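Local coordinates for protein hydroalkoxylation enzyme phnH (PDB 6JJT) that catalyses the enantioselective hydroalkoxylation that closes a prenylated phenalenone to (2'R)-atrovenetin, a step in fungal herqueinone biosynthesis, at residues Y122-P134 against N138-E149. Numbering follows the deposited sequence.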
# COMPACT_ATOMS: atom_id res chain seq x y z
N TYR D 122 -21.37 13.98 -2.30
CA TYR D 122 -20.66 13.29 -1.23
C TYR D 122 -19.17 13.61 -1.18
O TYR D 122 -18.49 13.04 -0.34
CB TYR D 122 -20.89 11.78 -1.36
CG TYR D 122 -22.35 11.40 -1.26
CD1 TYR D 122 -22.99 11.39 -0.02
CD2 TYR D 122 -23.07 11.02 -2.39
CE1 TYR D 122 -24.33 11.05 0.08
CE2 TYR D 122 -24.42 10.69 -2.29
CZ TYR D 122 -25.04 10.70 -1.06
OH TYR D 122 -26.36 10.33 -0.96
N ASN D 123 -18.69 14.51 -2.04
CA ASN D 123 -17.23 14.65 -2.10
C ASN D 123 -16.66 15.39 -0.88
O ASN D 123 -15.45 15.40 -0.73
CB ASN D 123 -16.72 15.05 -3.48
CG ASN D 123 -17.10 16.46 -3.83
OD1 ASN D 123 -17.61 17.18 -2.98
ND2 ASN D 123 -16.84 16.86 -5.08
N TRP D 124 -17.47 15.96 0.00
CA TRP D 124 -17.01 16.37 1.32
C TRP D 124 -16.30 15.23 2.06
O TRP D 124 -15.46 15.46 2.93
CB TRP D 124 -18.19 16.98 2.13
CG TRP D 124 -19.34 16.05 2.38
CD1 TRP D 124 -20.42 15.82 1.56
CD2 TRP D 124 -19.54 15.19 3.50
NE1 TRP D 124 -21.25 14.87 2.10
CE2 TRP D 124 -20.74 14.47 3.31
CE3 TRP D 124 -18.79 14.98 4.66
CZ2 TRP D 124 -21.21 13.53 4.22
CZ3 TRP D 124 -19.26 14.07 5.57
CH2 TRP D 124 -20.45 13.35 5.37
N LEU D 125 -16.63 13.97 1.73
CA LEU D 125 -16.02 12.83 2.42
C LEU D 125 -14.54 12.69 2.06
O LEU D 125 -13.79 12.11 2.84
CB LEU D 125 -16.75 11.53 2.05
CG LEU D 125 -18.12 11.35 2.70
CD1 LEU D 125 -18.87 10.21 2.02
CD2 LEU D 125 -17.91 11.09 4.20
N ASN D 126 -14.13 13.31 0.95
CA ASN D 126 -12.74 13.24 0.57
C ASN D 126 -11.85 13.92 1.59
O ASN D 126 -10.64 13.64 1.66
CB ASN D 126 -12.51 13.90 -0.79
CG ASN D 126 -13.13 13.14 -1.94
OD1 ASN D 126 -13.42 11.96 -1.84
ND2 ASN D 126 -13.33 13.81 -3.05
N ASN D 127 -12.44 14.84 2.37
CA ASN D 127 -11.68 15.55 3.37
C ASN D 127 -11.86 14.98 4.76
O ASN D 127 -11.42 15.60 5.72
CB ASN D 127 -12.04 17.04 3.37
CG ASN D 127 -11.71 17.67 2.04
OD1 ASN D 127 -10.63 17.45 1.49
ND2 ASN D 127 -12.68 18.36 1.46
N VAL D 128 -12.49 13.81 4.91
CA VAL D 128 -12.81 13.24 6.20
C VAL D 128 -11.85 12.13 6.63
O VAL D 128 -11.59 11.18 5.86
CB VAL D 128 -14.26 12.70 6.23
CG1 VAL D 128 -14.57 11.91 7.50
CG2 VAL D 128 -15.25 13.87 6.01
N THR D 129 -11.41 12.16 7.87
CA THR D 129 -10.86 11.00 8.56
C THR D 129 -11.91 10.49 9.53
O THR D 129 -12.37 11.25 10.45
CB THR D 129 -9.63 11.35 9.42
OG1 THR D 129 -9.90 12.59 10.14
CG2 THR D 129 -8.42 11.66 8.58
N ALA D 130 -12.31 9.23 9.42
CA ALA D 130 -13.22 8.63 10.38
C ALA D 130 -12.60 7.50 11.16
O ALA D 130 -11.51 7.00 10.84
CB ALA D 130 -14.49 8.20 9.67
N TRP D 131 -13.33 7.01 12.17
CA TRP D 131 -12.85 6.01 13.10
C TRP D 131 -14.06 5.22 13.57
O TRP D 131 -15.08 5.86 13.88
CB TRP D 131 -12.17 6.68 14.30
CG TRP D 131 -11.59 5.73 15.28
CD1 TRP D 131 -10.28 5.33 15.38
CD2 TRP D 131 -12.26 5.02 16.34
NE1 TRP D 131 -10.10 4.46 16.39
CE2 TRP D 131 -11.29 4.25 17.02
CE3 TRP D 131 -13.59 4.98 16.81
CZ2 TRP D 131 -11.58 3.42 18.08
CZ3 TRP D 131 -13.88 4.15 17.87
CH2 TRP D 131 -12.89 3.41 18.52
N GLY D 132 -13.94 3.89 13.64
CA GLY D 132 -15.07 3.08 14.06
C GLY D 132 -14.65 1.87 14.85
O GLY D 132 -13.48 1.49 14.88
N THR D 133 -15.65 1.22 15.48
CA THR D 133 -15.42 -0.01 16.21
C THR D 133 -16.79 -0.67 16.40
O THR D 133 -17.79 0.04 16.29
CB THR D 133 -14.73 0.29 17.55
OG1 THR D 133 -14.18 -0.89 18.08
CG2 THR D 133 -15.66 0.90 18.59
N PRO D 134 -16.86 -1.99 16.62
CA PRO D 134 -18.16 -2.65 16.89
C PRO D 134 -18.65 -2.21 18.28
O PRO D 134 -17.92 -2.40 19.24
CB PRO D 134 -17.87 -4.14 16.82
CG PRO D 134 -16.49 -4.24 16.20
CD PRO D 134 -15.77 -2.98 16.63
N ASN D 138 -19.06 -8.96 20.35
CA ASN D 138 -19.44 -10.29 19.91
C ASN D 138 -20.30 -10.19 18.65
O ASN D 138 -20.76 -11.21 18.15
CB ASN D 138 -20.00 -11.16 21.04
CG ASN D 138 -20.92 -10.42 21.98
OD1 ASN D 138 -21.94 -9.89 21.55
ND2 ASN D 138 -20.57 -10.40 23.26
N GLU D 139 -20.48 -8.97 18.11
CA GLU D 139 -21.11 -8.79 16.80
C GLU D 139 -20.19 -7.96 15.91
O GLU D 139 -20.41 -6.77 15.71
CB GLU D 139 -22.49 -8.16 16.93
CG GLU D 139 -23.51 -9.13 17.47
CD GLU D 139 -24.78 -8.53 18.04
OE1 GLU D 139 -24.91 -7.28 18.04
OE2 GLU D 139 -25.64 -9.32 18.51
N ILE D 140 -19.13 -8.60 15.42
CA ILE D 140 -17.98 -7.89 14.86
C ILE D 140 -18.32 -7.23 13.53
O ILE D 140 -17.56 -6.37 13.07
CB ILE D 140 -16.73 -8.79 14.71
CG1 ILE D 140 -16.94 -9.92 13.71
CG2 ILE D 140 -16.22 -9.30 16.04
CD1 ILE D 140 -15.73 -10.84 13.54
N ASN D 141 -19.43 -7.63 12.92
CA ASN D 141 -19.81 -7.18 11.59
C ASN D 141 -20.67 -5.90 11.62
O ASN D 141 -20.99 -5.36 10.57
CB ASN D 141 -20.30 -8.34 10.72
CG ASN D 141 -19.19 -9.30 10.36
OD1 ASN D 141 -18.03 -8.92 10.18
ND2 ASN D 141 -19.52 -10.57 10.25
N PHE D 142 -21.03 -5.42 12.83
CA PHE D 142 -21.76 -4.16 12.94
C PHE D 142 -20.87 -3.12 13.61
O PHE D 142 -20.48 -3.30 14.78
CB PHE D 142 -23.06 -4.31 13.74
CG PHE D 142 -23.81 -3.00 13.81
CD1 PHE D 142 -24.51 -2.53 12.71
CD2 PHE D 142 -23.77 -2.19 14.93
CE1 PHE D 142 -25.17 -1.30 12.73
CE2 PHE D 142 -24.43 -0.97 14.95
CZ PHE D 142 -25.13 -0.51 13.86
N LEU D 143 -20.53 -2.06 12.86
CA LEU D 143 -19.64 -1.02 13.37
C LEU D 143 -20.27 0.35 13.27
O LEU D 143 -21.05 0.64 12.38
CB LEU D 143 -18.32 -1.02 12.60
CG LEU D 143 -17.51 -2.32 12.67
CD1 LEU D 143 -17.77 -3.19 11.43
CD2 LEU D 143 -16.03 -1.95 12.76
N GLU D 144 -19.90 1.18 14.23
CA GLU D 144 -20.28 2.57 14.23
C GLU D 144 -19.04 3.43 14.02
O GLU D 144 -18.05 3.19 14.72
CB GLU D 144 -20.94 2.93 15.58
CG GLU D 144 -22.35 2.39 15.67
CD GLU D 144 -22.92 2.40 17.08
OE1 GLU D 144 -22.18 2.63 18.03
OE2 GLU D 144 -24.12 2.16 17.19
N TYR D 145 -19.19 4.43 13.20
CA TYR D 145 -18.06 5.28 12.81
C TYR D 145 -18.33 6.75 13.09
O TYR D 145 -19.45 7.25 12.88
CB TYR D 145 -17.78 5.12 11.31
CG TYR D 145 -17.37 3.75 10.84
CD1 TYR D 145 -18.35 2.85 10.48
CD2 TYR D 145 -16.03 3.37 10.73
CE1 TYR D 145 -18.02 1.57 10.02
CE2 TYR D 145 -15.69 2.09 10.27
CZ TYR D 145 -16.69 1.20 9.92
OH TYR D 145 -16.40 -0.05 9.41
N TRP D 146 -17.24 7.47 13.42
CA TRP D 146 -17.22 8.87 13.82
C TRP D 146 -16.30 9.67 12.91
O TRP D 146 -15.17 9.23 12.65
CB TRP D 146 -16.74 8.97 15.28
CG TRP D 146 -17.68 8.24 16.18
CD1 TRP D 146 -17.72 6.89 16.41
CD2 TRP D 146 -18.77 8.81 16.92
NE1 TRP D 146 -18.75 6.59 17.27
CE2 TRP D 146 -19.42 7.74 17.58
CE3 TRP D 146 -19.22 10.12 17.09
CZ2 TRP D 146 -20.51 7.96 18.43
CZ3 TRP D 146 -20.31 10.33 17.92
CH2 TRP D 146 -20.94 9.26 18.56
N GLN D 147 -16.70 10.87 12.51
CA GLN D 147 -15.86 11.87 11.86
C GLN D 147 -15.02 12.56 12.92
O GLN D 147 -15.55 12.99 13.96
CB GLN D 147 -16.74 12.90 11.15
CG GLN D 147 -16.06 14.09 10.47
CD GLN D 147 -17.04 14.84 9.60
OE1 GLN D 147 -18.22 14.51 9.57
NE2 GLN D 147 -16.61 15.87 8.89
N ILE D 148 -13.70 12.63 12.70
CA ILE D 148 -12.78 13.24 13.67
C ILE D 148 -12.24 14.48 13.01
O ILE D 148 -11.62 14.36 11.97
CB ILE D 148 -11.60 12.32 14.03
CG1 ILE D 148 -12.09 10.95 14.49
CG2 ILE D 148 -10.73 12.95 15.10
CD1 ILE D 148 -10.96 9.98 14.75
N GLU D 149 -12.44 15.68 13.58
CA GLU D 149 -11.80 16.88 13.06
C GLU D 149 -11.98 18.05 14.03
O GLU D 149 -12.84 17.93 14.87
CB GLU D 149 -12.30 17.35 11.69
CG GLU D 149 -13.79 17.44 11.57
CD GLU D 149 -14.21 17.73 10.14
OE1 GLU D 149 -14.08 16.82 9.23
OE2 GLU D 149 -14.66 18.88 9.90
OXT GLU D 149 -11.27 19.03 13.84
O HOH W 1 -13.57 17.44 6.58
O HOH W 2 -12.58 14.46 9.37
O HOH W 3 -19.07 1.62 18.48
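Trp146 N to Trp131 O, at 2.7 Å, is the shortest rung between two backbones that pair antiparallel. Its return bond from Trp131 N to Trp146 O is more bent (137° at the hydrogen), and Thr133 and Glu144 exchange two longer bonds. Between these rungs the strands close to 3.9 Å from Gly132 CA to Tyr145 CA, and the Tyr145 ring lies against the glycine, CD2 3.5 Å from Gly132 CA. The ring also stacks with Phe30 and touches Tyr90 and Val113, with a weak hydrogen bond between its OH and Glu104. Pro134 ends the pairing, its ring alongside Leu143.

At the far end, Gln147 NE2 donates to Glu149 OE1 at 2.7 Å, with the oxygen close to the plane of the amide but the donor well above the plane of the carboxylate. A water donates to the same oxygen and to Asn127 O. A second water accepts from Thr129 N and lies near both Glu149 OE1 and Ile148 O, so the chain end is tied through solvent to Asn127 and Thr129 of the neighbouring segment. Gln147 can reach that far because CG stands opposite its own backbone N (chi1 176°) and the chain runs on extended, crossing Val128 at about a right angle with NE2 3.8 Å from Val128 CG2.

Trp131 and Ile148 point to the other face from Tyr145 and Gln147, and there Ile148 CD1 meets Trp131 CB at 3.5 Å. This face meets the second subunit: Thr129 OG1 hydrogen-bonds Trp131 NE1 of the second subunit, Trp131 NE1 of this chain bonds Thr129 OG1 of that subunit in return, and Ile148 packs on Ile148 of the second subunit. The arrangement is a C-terminal beta hairpin, the last two strands of an eight-stranded antiparallel barrel, with one face turned to a subunit interface of the homotetramer.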